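Local coordinates for cellulose-binding protein (Saccharophagus degradans, PDB 2YHG), which probably acts in carbohydrate metabolism as a polysaccharide-associated hydrolase, this piece carrying its nucleoside hydrolase-like domain and the C-terminal domain, at residues I32-M37 with G61-T66; K71-T76 with N110-R115. One frame throughout, in Å; residues are numbered along the deposited sequence.

Contact 1 (I32-M37 with G61-T66). With CA (calcium ion), chain B.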
loop_
_atom_site.group_PDB
_atom_site.type_symbol
_atom_site.label_atom_id
_atom_site.label_comp_id
_atom_site.label_asym_id
_atom_site.label_seq_id
_atom_site.Cartn_x
_atom_site.Cartn_y
_atom_site.Cartn_z
ATOM N N ILE A 32 -4.792 4.622 -6.894
ATOM C CA ILE A 32 -6.074 5.262 -6.882
ATOM C C ILE A 32 -6.867 4.576 -5.763
ATOM O O ILE A 32 -6.984 3.352 -5.759
ATOM C CB ILE A 32 -6.784 5.039 -8.227
ATOM C CG1 ILE A 32 -6.043 5.778 -9.343
ATOM C CG2 ILE A 32 -8.257 5.422 -8.143
ATOM C CD1 ILE A 32 -6.473 5.358 -10.736
ATOM N N HIS A 33 -7.483 5.365 -4.885
ATOM C CA HIS A 33 -8.320 4.827 -3.821
ATOM C C HIS A 33 -9.769 5.084 -4.114
ATOM O O HIS A 33 -10.163 6.182 -4.504
ATOM C CB HIS A 33 -7.967 5.429 -2.486
ATOM C CG HIS A 33 -6.582 5.139 -2.078
ATOM N ND1 HIS A 33 -6.117 3.846 -1.988
ATOM C CD2 HIS A 33 -5.568 5.961 -1.707
ATOM C CE1 HIS A 33 -4.865 3.906 -1.561
ATOM N NE2 HIS A 33 -4.498 5.170 -1.401
ATOM N N THR A 34 -10.592 4.064 -3.867
ATOM C CA THR A 34 -12.038 4.231 -3.813
ATOM C C THR A 34 -12.490 3.939 -2.397
ATOM O O THR A 34 -11.975 3.011 -1.760
ATOM C CB THR A 34 -12.781 3.367 -4.864
ATOM O OG1 THR A 34 -12.946 1.988 -4.439
ATOM C CG2 THR A 34 -12.093 3.386 -6.225
ATOM N N THR A 35 -13.373 4.771 -1.854
ATOM C CA THR A 35 -13.662 4.736 -0.419
ATOM C C THR A 35 -15.131 5.046 -0.161
ATOM O O THR A 35 -15.687 6.032 -0.713
ATOM C CB THR A 35 -12.753 5.718 0.378
ATOM O OG1 THR A 35 -13.296 5.903 1.691
ATOM C CG2 THR A 35 -12.647 7.106 -0.275
ATOM N N ASP A 36 -15.738 4.272 0.716
ATOM C CA ASP A 36 -17.121 4.466 1.133
ATOM C C ASP A 36 -17.228 5.379 2.333
ATOM O O ASP A 36 -17.774 5.019 3.375
ATOM C CB ASP A 36 -17.800 3.127 1.426
ATOM C CG ASP A 36 -17.092 2.342 2.555
ATOM O OD1 ASP A 36 -15.920 2.517 2.813
ATOM O OD2 ASP A 36 -17.808 1.505 3.200
ATOM N N MET A 37 -16.744 6.611 2.187
ATOM C CA MET A 37 -16.806 7.612 3.251
ATOM C C MET A 37 -18.197 7.692 3.834
ATOM O O MET A 37 -19.195 7.715 3.119
ATOM C CB MET A 37 -16.411 8.975 2.701
ATOM C CG MET A 37 -14.940 9.091 2.352
ATOM S SD MET A 37 -13.933 9.295 3.856
ATOM C CE MET A 37 -12.274 9.138 3.108
ATOM N N GLY A 61 -6.076 9.222 -7.689
ATOM C CA GLY A 61 -7.507 9.385 -7.490
ATOM C C GLY A 61 -7.907 9.189 -6.050
ATOM O O GLY A 61 -7.364 8.328 -5.381
ATOM N N ILE A 62 -8.865 9.984 -5.615
ATOM C CA ILE A 62 -9.537 9.820 -4.338
ATOM C C ILE A 62 -11.019 9.816 -4.643
ATOM O O ILE A 62 -11.602 10.867 -4.905
ATOM C CB ILE A 62 -9.179 10.924 -3.316
ATOM C CG1 ILE A 62 -7.673 11.092 -3.139
ATOM C CG2 ILE A 62 -9.906 10.641 -1.990
ATOM C CD1 ILE A 62 -7.290 12.373 -2.441
ATOM N N ILE A 63 -11.614 8.625 -4.687
ATOM C CA ILE A 63 -12.929 8.450 -5.259
ATOM C C ILE A 63 -13.930 8.058 -4.183
ATOM O O ILE A 63 -13.761 7.040 -3.539
ATOM C CB ILE A 63 -12.880 7.344 -6.357
ATOM C CG1 ILE A 63 -12.009 7.803 -7.531
ATOM C CG2 ILE A 63 -14.294 6.989 -6.823
ATOM C CD1 ILE A 63 -11.643 6.710 -8.508
ATOM N N THR A 64 -14.961 8.875 -3.994
ATOM C CA THR A 64 -15.992 8.599 -3.014
ATOM C C THR A 64 -17.073 7.716 -3.639
ATOM O O THR A 64 -17.626 8.032 -4.690
ATOM C CB THR A 64 -16.617 9.934 -2.537
ATOM O OG1 THR A 64 -15.655 10.660 -1.767
ATOM C CG2 THR A 64 -17.851 9.689 -1.663
ATOM N N THR A 65 -17.389 6.608 -2.968
ATOM C CA THR A 65 -18.281 5.592 -3.519
ATOM C C THR A 65 -18.949 4.820 -2.374
ATOM O O THR A 65 -19.119 5.338 -1.261
ATOM C CB THR A 65 -17.515 4.711 -4.529
ATOM O OG1 THR A 65 -18.388 3.838 -5.244
ATOM C CG2 THR A 65 -16.407 3.944 -3.913
ATOM N N THR A 66 -19.404 3.610 -2.677
ATOM C CA THR A 66 -20.276 2.819 -1.833
ATOM C C THR A 66 -19.597 1.522 -1.420
ATOM O O THR A 66 -18.513 1.152 -1.858
ATOM C CB THR A 66 -21.553 2.495 -2.624
ATOM O OG1 THR A 66 -21.127 1.770 -3.772
ATOM C CG2 THR A 66 -22.346 3.761 -2.991
HETATM CA CA CA B . -14.076 1.586 4.385
HETATM O O HOH W 1 -16.166 0.292 4.758
HETATM O O HOH W 2 -19.479 7.577 0.364
HETATM O O HOH W 3 -14.368 0.792 6.817
#
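Ile63, Thr35 and Gly61 carry much of the pairing between strands 30-35 and 58-64, neighbours in the parallel sheet of the nucleoside hydrolase-like domain and joined through helix 42-52 in a beta-alpha-beta unit. The axes of segments 32-35 and 61-64 approach to 4.8 Å, with their directions 14° apart. Ile63 is gripped through its backbone: its N donates to His33 O, and its O accepts from Thr35 N at 2.9 Å, the C=O...N angle being 176°. Its side chain lies on the face that also bears Ile32 and Thr34. There CD1 of Ile63 meets CG2 of Ile32 at 3.6 Å, the two side chains crossing at a slant, while Thr34 runs alongside Ile63 and turns its methyl to it. The branched apolar side chains of Ile32 and Ile63 suit this buried face, where both pack against helix 129-139. Gly61 receives His33 N on its carbonyl oxygen, the donor standing above the carbonyl plane; with no side chain, Gly61 lets CG2 of Ile32 approach its CA to 4.1 Å. On the other face, Thr35 sets OG1 anti to its backbone N (chi1 165°), where it bonds Asp43, a calcium ligand; this brings its methyl CG2 over Ile63 O at 3.4 Å. Thr35 O accepts Thr65 N. Beyond the strand, Asp36 centres an inverse gamma turn and offers a carboxylate to the calcium ion, whose shell Asp43, Trp151 and Asp244 help complete. Asp36 OD1 binds the ion at 2.6 Å, while OD2 of the same carboxylate accepts a hydrogen bond from a calcium-bound water.

Contact 2 (K71-T76 with N110-R115); sequences KSTSNT and NVMGQR. With EDO (1,2-ethanediol), chain J.
Asn110 turns its amide to Thr76, OD1 lying 3.3 Å from Thr76 CB in a packing contact, while Asn110 ND2 and Thr76 OG1 both bond Asp80 of helix 77-93. A water also joins Asn110 O to Thr76 OG1. Val111 directs its CB away from the loop, and its side chain touches Ala129 and Leu133 of helix 129-139. Met112 fills the middle of the contact: bent at chi2 and chi3 (-63° and -65°), its flexible thioether follows the loop, with SD 3.5 Å from Thr76 CG2 and CE against the Ser74-Asn75 peptide. The same CE meets Thr73 CG2 tip to tip at 3.7 Å. Residues 71-76, in the loop between strand 58-64 and helix 77-93, here pack against strand 110-112, the outermost of the parallel sheet within this chain. Gln114 sends its amide elsewhere, to Ser128, Asp121 and Lys126, but its backbone O lies 4.0 Å from Thr73 CG2. At Arg115 the backbone takes over: Thr73 N donates to Arg115 O at 3.2 Å, tilted 27° from the carbonyl plane, and a water links that oxygen to Ser72 OG. The aliphatic part of Arg115 passes Thr73 O, with CB at 3.4 Å, and both N and NE of Arg115 bond a 1,2-ethanediol, probably from the crystallisation liquor.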
loop_
_atom_site.group_PDB
_atom_site.type_symbol
_atom_site.label_atom_id
_atom_site.label_comp_id
_atom_site.label_asym_id
_atom_site.label_seq_id
_atom_site.Cartn_x
_atom_site.Cartn_y
_atom_site.Cartn_z
ATOM N N LYS A 71 -24.566 1.921 1.169
ATOM C CA LYS A 71 -24.984 1.555 -0.173
ATOM C C LYS A 71 -25.330 2.707 -1.081
ATOM O O LYS A 71 -25.530 2.490 -2.277
ATOM C CB LYS A 71 -26.110 0.522 -0.125
ATOM C CG LYS A 71 -25.648 -0.837 0.382
ATOM C CD LYS A 71 -26.704 -1.900 0.225
ATOM C CE LYS A 71 -26.137 -3.265 0.466
ATOM N NZ LYS A 71 -27.144 -4.341 0.230
ATOM N N SER A 72 -25.390 3.915 -0.546
ATOM C CA SER A 72 -25.674 5.105 -1.343
ATOM C C SER A 72 -24.742 6.228 -0.897
ATOM O O SER A 72 -24.475 6.369 0.291
ATOM C CB SER A 72 -27.135 5.512 -1.137
ATOM O OG SER A 72 -27.476 6.668 -1.884
ATOM N N THR A 73 -24.317 7.039 -1.847
ATOM C CA THR A 73 -23.567 8.235 -1.517
ATOM C C THR A 73 -23.894 9.318 -2.576
ATOM O O THR A 73 -24.383 8.998 -3.651
ATOM C CB THR A 73 -22.079 7.925 -1.436
ATOM O OG1 THR A 73 -21.429 9.029 -0.829
ATOM C CG2 THR A 73 -21.466 7.565 -2.762
ATOM N N SER A 74 -23.642 10.566 -2.217
ATOM C CA SER A 74 -24.080 11.676 -3.053
ATOM C C SER A 74 -23.078 12.792 -3.267
ATOM O O SER A 74 -23.298 13.579 -4.167
ATOM C CB SER A 74 -25.359 12.270 -2.536
ATOM O OG SER A 74 -25.209 12.783 -1.250
ATOM N N ASN A 75 -22.056 12.934 -2.450
ATOM C CA ASN A 75 -21.134 14.051 -2.603
ATOM C C ASN A 75 -19.806 13.683 -1.955
ATOM O O ASN A 75 -19.677 12.605 -1.353
ATOM C CB ASN A 75 -21.735 15.323 -1.976
ATOM C CG ASN A 75 -22.008 15.152 -0.510
ATOM O OD1 ASN A 75 -21.074 14.919 0.253
ATOM N ND2 ASN A 75 -23.271 15.155 -0.116
ATOM N N THR A 76 -18.809 14.544 -2.129
ATOM C CA THR A 76 -17.475 14.318 -1.631
ATOM C C THR A 76 -17.151 15.109 -0.352
ATOM O O THR A 76 -15.993 15.412 -0.079
ATOM C CB THR A 76 -16.382 14.595 -2.700
ATOM O OG1 THR A 76 -16.416 15.971 -3.075
ATOM C CG2 THR A 76 -16.560 13.742 -3.915
ATOM N N ASN A 110 -10.290 14.472 -6.637
ATOM C CA ASN A 110 -11.319 14.230 -5.635
ATOM C C ASN A 110 -12.646 14.202 -6.355
ATOM O O ASN A 110 -13.237 15.265 -6.644
ATOM C CB ASN A 110 -11.240 15.375 -4.618
ATOM C CG ASN A 110 -12.415 15.427 -3.675
ATOM O OD1 ASN A 110 -13.192 14.473 -3.565
ATOM N ND2 ASN A 110 -12.571 16.564 -2.998
ATOM N N VAL A 111 -13.160 13.003 -6.633
ATOM C CA VAL A 111 -14.318 12.837 -7.490
ATOM C C VAL A 111 -15.249 11.754 -6.964
ATOM O O VAL A 111 -14.824 10.911 -6.162
ATOM C CB VAL A 111 -13.928 12.543 -8.970
ATOM C CG1 VAL A 111 -13.011 13.647 -9.537
ATOM C CG2 VAL A 111 -13.266 11.159 -9.124
ATOM N N MET A 112 -16.476 11.751 -7.476
ATOM C CA MET A 112 -17.432 10.716 -7.187
ATOM C C MET A 112 -17.229 9.498 -8.060
ATOM O O MET A 112 -17.072 9.617 -9.272
ATOM C CB MET A 112 -18.836 11.234 -7.401
ATOM C CG MET A 112 -19.265 12.324 -6.440
ATOM S SD MET A 112 -19.338 11.849 -4.710
ATOM C CE MET A 112 -20.638 10.637 -4.721
ATOM N N GLY A 113 -17.349 8.330 -7.463
ATOM C CA GLY A 113 -17.461 7.055 -8.143
ATOM C C GLY A 113 -18.898 6.606 -8.224
ATOM O O GLY A 113 -19.822 7.416 -8.304
ATOM N N GLN A 114 -19.114 5.294 -8.184
ATOM C CA GLN A 114 -20.498 4.798 -8.273
ATOM C C GLN A 114 -21.259 5.260 -7.030
ATOM O O GLN A 114 -20.746 5.177 -5.895
ATOM C CB GLN A 114 -20.566 3.284 -8.359
ATOM C CG GLN A 114 -19.697 2.653 -9.447
ATOM C CD GLN A 114 -19.806 3.362 -10.781
ATOM O OE1 GLN A 114 -18.908 4.096 -11.180
ATOM N NE2 GLN A 114 -20.901 3.165 -11.474
ATOM N N ARG A 115 -22.513 5.684 -7.238
ATOM C CA ARG A 115 -23.354 6.210 -6.161
ATOM C C ARG A 115 -24.265 5.160 -5.561
ATOM O O ARG A 115 -24.901 5.434 -4.546
ATOM C CB ARG A 115 -24.154 7.400 -6.638
ATOM C CG ARG A 115 -23.296 8.569 -7.016
ATOM C CD ARG A 115 -24.127 9.752 -7.495
ATOM N NE ARG A 115 -24.841 9.454 -8.731
ATOM C CZ ARG A 115 -25.941 10.078 -9.129
ATOM N NH1 ARG A 115 -26.474 10.996 -8.359
ATOM N NH2 ARG A 115 -26.426 9.862 -10.343
HETATM C C1 EDO J . -23.309 6.023 -11.148
HETATM O O1 EDO J . -23.823 5.933 -9.831
HETATM C C2 EDO J . -22.509 7.285 -11.303
HETATM O O2 EDO J . -23.345 8.405 -11.013
HETATM O O HOH W 4 -27.619 5.585 -4.529
HETATM O O HOH W 5 -15.470 16.577 -5.596
#

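How the contacts relate
Contact 1 closes before contact 2 opens along the chain, and their centres are 8 Å apart on one side of the molecule. Strand 58-64 belongs to contact 1 and lies between strands 30-35 and 110-112, so both contacts reach the same parallel sheet: the first buried within it, the second at its surface edge. They are directly joined, Thr64 O probably accepting Gly113 N and Thr65 OG1 probably bonding Gln114 O, each at 2.8 Å. Ile63 CG2 also packs on Gly113 N. Only contact 1 supplies a calcium ligand, Asp36; contact 2 lies further out, the side chain of Thr73 about 12 Å from the ion.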